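Local coordinates for protein 33 kDa chaperonin (Thermotoga maritima, PDB 1VQ0) that probably acts as a redox-regulated molecular chaperone, protecting thermally unfolding and oxidatively damaged proteins from irreversible aggregation, at residues H22-E36 with D175-D189. Sequence-based numbering, arbitrary orientation.
Sequences HKVRFSIVRMREVVE and DGVKIAGGFAVQIID. With EDO (1,2-ethanediol), chain F.
Arg-25 and Gln-186 face each other as a hydrogen-bonded pair, and the arginine can be traced outward atom by atom. Its CB leaves the backbone with CG between N and the carbonyl carbon, and the chain then runs extended to NE. CG passes Gln-186 CB at 4.0 Å; CD rests on CG2 of Ile-188, a methyl that also lies over one guanidinium face, 3.8 Å from both CZ and NH1 of Arg-25. NE and NH2 both donate to OE1 of Gln-186, NH2 at 3.0 Å. That oxygen lies in the guanidinium plane, yet both donors stand well above its own amide plane, consistent with the 47° between the two planes. NH2 also bonds O2 of an ethanediol, while Trp-65 makes a cation-pi contact with the arginine and Ser-164 takes NE2 of Gln-186.

The backbones form an antiparallel ladder, strand axes 177° apart, from Val-24 with Ile-187 to Arg-30 with Gly-181. These are neighbouring strands of the large mixed sheet of Hsp33, flanked by strands 13-19 and 164-173, with helix 219-227 packed on the face bearing Phe-26, Ile-28, Phe-183 and Val-185. On that face CG1 of Val-24 and CG1 of Val-185 meet tightly at 3.5 Å.

Past Met-31, the N-cap residue, the helix turns across strand 179-187. Val-35 sets CG2 against CB of Ala-180 at 3.5 Å. Glu-36, bent at its second torsion, brings OE1 within 2.8 Å of Val-177 N; the N-H points almost straight at it (171°) but arrives from above the carboxylate plane, and OE2 salt-bridges Arg-39.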
# COMPACT_ATOMS: atom_id res chain seq x y z
N HIS A 22 12.59 -2.68 -27.43
CA HIS A 22 12.39 -2.11 -26.09
C HIS A 22 11.08 -2.50 -25.41
O HIS A 22 10.68 -1.83 -24.45
CB HIS A 22 12.51 -0.57 -26.13
CG HIS A 22 13.86 -0.10 -26.51
ND1 HIS A 22 14.19 0.23 -27.81
CD2 HIS A 22 14.99 0.07 -25.79
CE1 HIS A 22 15.46 0.58 -27.87
NE2 HIS A 22 15.97 0.49 -26.65
N LYS A 23 10.42 -3.55 -25.88
CA LYS A 23 9.17 -4.03 -25.24
C LYS A 23 9.41 -4.92 -24.04
O LYS A 23 8.50 -5.12 -23.24
CB LYS A 23 8.29 -4.72 -26.29
CG LYS A 23 7.90 -3.77 -27.39
CD LYS A 23 6.64 -4.17 -28.13
CE LYS A 23 6.44 -3.31 -29.35
NZ LYS A 23 5.58 -4.11 -30.28
N VAL A 24 10.62 -5.48 -23.94
CA VAL A 24 11.03 -6.31 -22.80
C VAL A 24 12.33 -5.74 -22.25
O VAL A 24 13.20 -5.31 -22.99
CB VAL A 24 11.28 -7.80 -23.19
CG1 VAL A 24 11.58 -8.71 -21.94
CG2 VAL A 24 10.13 -8.38 -24.03
N ARG A 25 12.44 -5.76 -20.94
CA ARG A 25 13.65 -5.38 -20.21
C ARG A 25 14.13 -6.58 -19.39
O ARG A 25 13.35 -7.43 -18.99
CB ARG A 25 13.42 -4.11 -19.34
CG ARG A 25 12.58 -4.30 -18.09
CD ARG A 25 12.21 -2.97 -17.41
NE ARG A 25 11.48 -3.16 -16.16
CZ ARG A 25 10.91 -2.20 -15.45
NH1 ARG A 25 10.86 -0.94 -15.86
NH2 ARG A 25 10.37 -2.49 -14.30
N PHE A 26 15.45 -6.66 -19.21
CA PHE A 26 16.03 -7.74 -18.42
C PHE A 26 17.16 -7.20 -17.55
O PHE A 26 17.81 -6.19 -17.90
CB PHE A 26 16.58 -8.88 -19.32
CG PHE A 26 17.72 -8.46 -20.20
CD1 PHE A 26 19.01 -8.39 -19.69
CD2 PHE A 26 17.49 -8.11 -21.52
CE1 PHE A 26 20.05 -7.95 -20.48
CE2 PHE A 26 18.52 -7.66 -22.32
CZ PHE A 26 19.80 -7.58 -21.78
N SER A 27 17.46 -7.99 -16.52
CA SER A 27 18.35 -7.74 -15.40
C SER A 27 18.90 -9.11 -15.06
O SER A 27 18.11 -10.06 -14.97
CB SER A 27 17.48 -7.32 -14.17
OG SER A 27 18.18 -6.45 -13.39
N ILE A 28 20.20 -9.24 -14.84
CA ILE A 28 20.78 -10.49 -14.30
C ILE A 28 21.98 -10.13 -13.41
O ILE A 28 22.77 -9.23 -13.71
CB ILE A 28 21.20 -11.48 -15.44
CG1 ILE A 28 21.69 -12.81 -14.89
CG2 ILE A 28 22.33 -10.86 -16.31
CD1 ILE A 28 21.65 -13.97 -15.92
N VAL A 29 22.07 -10.79 -12.28
CA VAL A 29 22.96 -10.31 -11.20
C VAL A 29 23.69 -11.50 -10.60
O VAL A 29 23.12 -12.58 -10.46
CB VAL A 29 22.21 -9.45 -10.13
CG1 VAL A 29 21.32 -10.30 -9.19
CG2 VAL A 29 23.20 -8.61 -9.31
N ARG A 30 24.97 -11.31 -10.36
CA ARG A 30 25.76 -12.22 -9.55
C ARG A 30 26.29 -11.41 -8.37
O ARG A 30 27.06 -10.46 -8.55
CB ARG A 30 26.96 -12.75 -10.34
CG ARG A 30 26.59 -13.72 -11.45
CD ARG A 30 26.69 -15.17 -11.06
NE ARG A 30 27.92 -15.78 -11.55
CZ ARG A 30 28.57 -16.80 -11.00
NH1 ARG A 30 28.15 -17.36 -9.87
NH2 ARG A 30 29.71 -17.22 -11.57
N MET A 31 25.90 -11.82 -7.19
CA MET A 31 26.21 -11.02 -6.04
C MET A 31 26.45 -11.79 -4.73
O MET A 31 26.04 -11.34 -3.65
CB MET A 31 25.10 -9.96 -5.87
CG MET A 31 23.64 -10.50 -5.75
SD MET A 31 22.44 -9.17 -5.66
CE MET A 31 22.52 -8.89 -3.97
N ARG A 32 27.17 -12.91 -4.82
CA ARG A 32 27.56 -13.65 -3.64
C ARG A 32 28.28 -12.81 -2.59
O ARG A 32 28.01 -12.97 -1.38
CB ARG A 32 28.31 -14.93 -3.97
CG ARG A 32 29.68 -14.82 -4.37
CD ARG A 32 30.39 -16.14 -4.28
NE ARG A 32 31.80 -16.02 -4.64
CZ ARG A 32 32.60 -17.05 -4.88
NH1 ARG A 32 32.17 -18.31 -4.79
NH2 ARG A 32 33.85 -16.83 -5.22
N GLU A 33 29.14 -11.89 -3.03
CA GLU A 33 29.87 -11.03 -2.11
C GLU A 33 28.95 -10.16 -1.26
O GLU A 33 29.17 -9.97 -0.07
CB GLU A 33 30.83 -10.12 -2.89
CG GLU A 33 32.14 -10.81 -3.22
CD GLU A 33 33.23 -9.84 -3.71
OE1 GLU A 33 33.34 -8.71 -3.17
OE2 GLU A 33 34.00 -10.25 -4.62
N VAL A 34 27.90 -9.65 -1.88
CA VAL A 34 26.93 -8.81 -1.23
C VAL A 34 26.15 -9.61 -0.16
O VAL A 34 26.00 -9.17 0.97
CB VAL A 34 25.96 -8.24 -2.27
CG1 VAL A 34 24.94 -7.40 -1.58
CG2 VAL A 34 26.69 -7.39 -3.24
N VAL A 35 25.67 -10.80 -0.56
CA VAL A 35 24.91 -11.65 0.33
C VAL A 35 25.85 -12.22 1.43
O VAL A 35 25.44 -12.37 2.59
CB VAL A 35 24.12 -12.73 -0.48
CG1 VAL A 35 23.38 -13.63 0.42
CG2 VAL A 35 23.13 -12.06 -1.38
N GLU A 36 27.11 -12.49 1.06
CA GLU A 36 28.07 -12.90 2.11
C GLU A 36 28.25 -11.82 3.19
O GLU A 36 28.32 -12.13 4.36
CB GLU A 36 29.44 -13.30 1.53
CG GLU A 36 30.45 -13.76 2.59
CD GLU A 36 30.10 -15.05 3.34
OE1 GLU A 36 29.12 -15.71 2.96
OE2 GLU A 36 30.81 -15.43 4.32
N ASP A 175 31.70 -22.65 4.54
CA ASP A 175 32.65 -21.62 4.09
C ASP A 175 31.94 -20.34 3.63
O ASP A 175 32.59 -19.39 3.19
CB ASP A 175 33.51 -22.14 2.93
CG ASP A 175 34.27 -23.42 3.27
OD1 ASP A 175 34.69 -23.57 4.45
OD2 ASP A 175 34.49 -24.33 2.43
N GLY A 176 30.61 -20.35 3.64
CA GLY A 176 29.82 -19.15 3.37
C GLY A 176 29.07 -19.25 2.05
O GLY A 176 28.87 -20.35 1.50
N VAL A 177 28.66 -18.07 1.57
CA VAL A 177 27.86 -17.97 0.39
C VAL A 177 28.68 -18.29 -0.85
O VAL A 177 29.71 -17.67 -1.10
CB VAL A 177 27.21 -16.61 0.22
CG1 VAL A 177 26.24 -16.68 -1.01
CG2 VAL A 177 26.41 -16.26 1.44
N LYS A 178 28.16 -19.24 -1.62
CA LYS A 178 28.78 -19.72 -2.85
C LYS A 178 28.15 -19.16 -4.14
O LYS A 178 28.83 -18.88 -5.13
CB LYS A 178 28.78 -21.23 -2.86
CG LYS A 178 29.53 -21.85 -1.65
CD LYS A 178 30.98 -21.30 -1.52
CE LYS A 178 31.71 -21.88 -0.32
NZ LYS A 178 32.03 -23.34 -0.52
N ILE A 179 26.85 -19.00 -4.12
CA ILE A 179 26.13 -18.38 -5.23
C ILE A 179 25.00 -17.58 -4.59
O ILE A 179 24.36 -18.08 -3.71
CB ILE A 179 25.52 -19.49 -6.12
CG1 ILE A 179 26.64 -20.28 -6.81
CG2 ILE A 179 24.46 -18.92 -7.05
CD1 ILE A 179 26.17 -21.29 -7.82
N ALA A 180 24.79 -16.37 -5.07
CA ALA A 180 23.70 -15.51 -4.73
C ALA A 180 23.42 -14.65 -5.98
O ALA A 180 24.05 -13.61 -6.21
CB ALA A 180 24.07 -14.65 -3.57
N GLY A 181 22.51 -15.14 -6.82
CA GLY A 181 22.24 -14.51 -8.09
C GLY A 181 20.85 -14.73 -8.59
O GLY A 181 20.04 -15.44 -7.99
N GLY A 182 20.53 -14.06 -9.69
CA GLY A 182 19.26 -14.32 -10.33
C GLY A 182 19.00 -13.44 -11.51
O GLY A 182 19.85 -12.65 -11.93
N PHE A 183 17.82 -13.59 -12.08
CA PHE A 183 17.45 -12.69 -13.17
C PHE A 183 16.00 -12.29 -13.08
O PHE A 183 15.21 -12.93 -12.36
CB PHE A 183 17.73 -13.32 -14.54
CG PHE A 183 17.01 -14.61 -14.77
CD1 PHE A 183 15.67 -14.63 -15.15
CD2 PHE A 183 17.71 -15.83 -14.67
CE1 PHE A 183 15.02 -15.85 -15.37
CE2 PHE A 183 17.08 -17.03 -14.84
CZ PHE A 183 15.73 -17.05 -15.22
N ALA A 184 15.69 -11.22 -13.81
CA ALA A 184 14.34 -10.68 -13.98
C ALA A 184 14.10 -10.39 -15.46
O ALA A 184 14.93 -9.76 -16.12
CB ALA A 184 14.11 -9.39 -13.12
N VAL A 185 12.97 -10.88 -15.98
CA VAL A 185 12.50 -10.52 -17.33
C VAL A 185 11.07 -9.95 -17.19
O VAL A 185 10.23 -10.57 -16.54
CB VAL A 185 12.56 -11.73 -18.33
CG1 VAL A 185 12.19 -11.33 -19.75
CG2 VAL A 185 13.97 -12.33 -18.38
N GLN A 186 10.85 -8.76 -17.79
CA GLN A 186 9.64 -7.95 -17.64
C GLN A 186 9.16 -7.37 -18.94
O GLN A 186 9.93 -6.83 -19.75
CB GLN A 186 9.89 -6.83 -16.64
CG GLN A 186 10.33 -7.35 -15.26
CD GLN A 186 10.32 -6.32 -14.09
OE1 GLN A 186 11.14 -5.42 -14.03
NE2 GLN A 186 9.41 -6.54 -13.11
N ILE A 187 7.86 -7.50 -19.14
CA ILE A 187 7.23 -6.98 -20.34
C ILE A 187 6.72 -5.58 -20.06
O ILE A 187 5.73 -5.40 -19.36
CB ILE A 187 6.12 -7.90 -20.85
CG1 ILE A 187 6.75 -9.23 -21.29
CG2 ILE A 187 5.45 -7.26 -22.00
CD1 ILE A 187 5.75 -10.39 -21.63
N ILE A 188 7.44 -4.60 -20.58
CA ILE A 188 7.08 -3.21 -20.29
C ILE A 188 6.17 -2.65 -21.38
O ILE A 188 5.64 -1.56 -21.22
CB ILE A 188 8.33 -2.32 -20.05
CG1 ILE A 188 9.33 -2.49 -21.21
CG2 ILE A 188 8.92 -2.64 -18.66
CD1 ILE A 188 10.40 -1.37 -21.31
N ASP A 189 5.97 -3.40 -22.46
CA ASP A 189 5.04 -3.00 -23.53
C ASP A 189 4.26 -4.24 -23.98
O ASP A 189 4.68 -5.03 -24.87
CB ASP A 189 5.82 -2.38 -24.68
CG ASP A 189 4.94 -1.89 -25.81
OD1 ASP A 189 3.72 -2.17 -25.91
OD2 ASP A 189 5.44 -1.16 -26.66
C1 EDO F . 10.28 -0.50 -9.63
O1 EDO F . 9.06 -0.91 -9.05
C2 EDO F . 10.23 0.11 -11.03
O2 EDO F . 9.58 -0.70 -12.03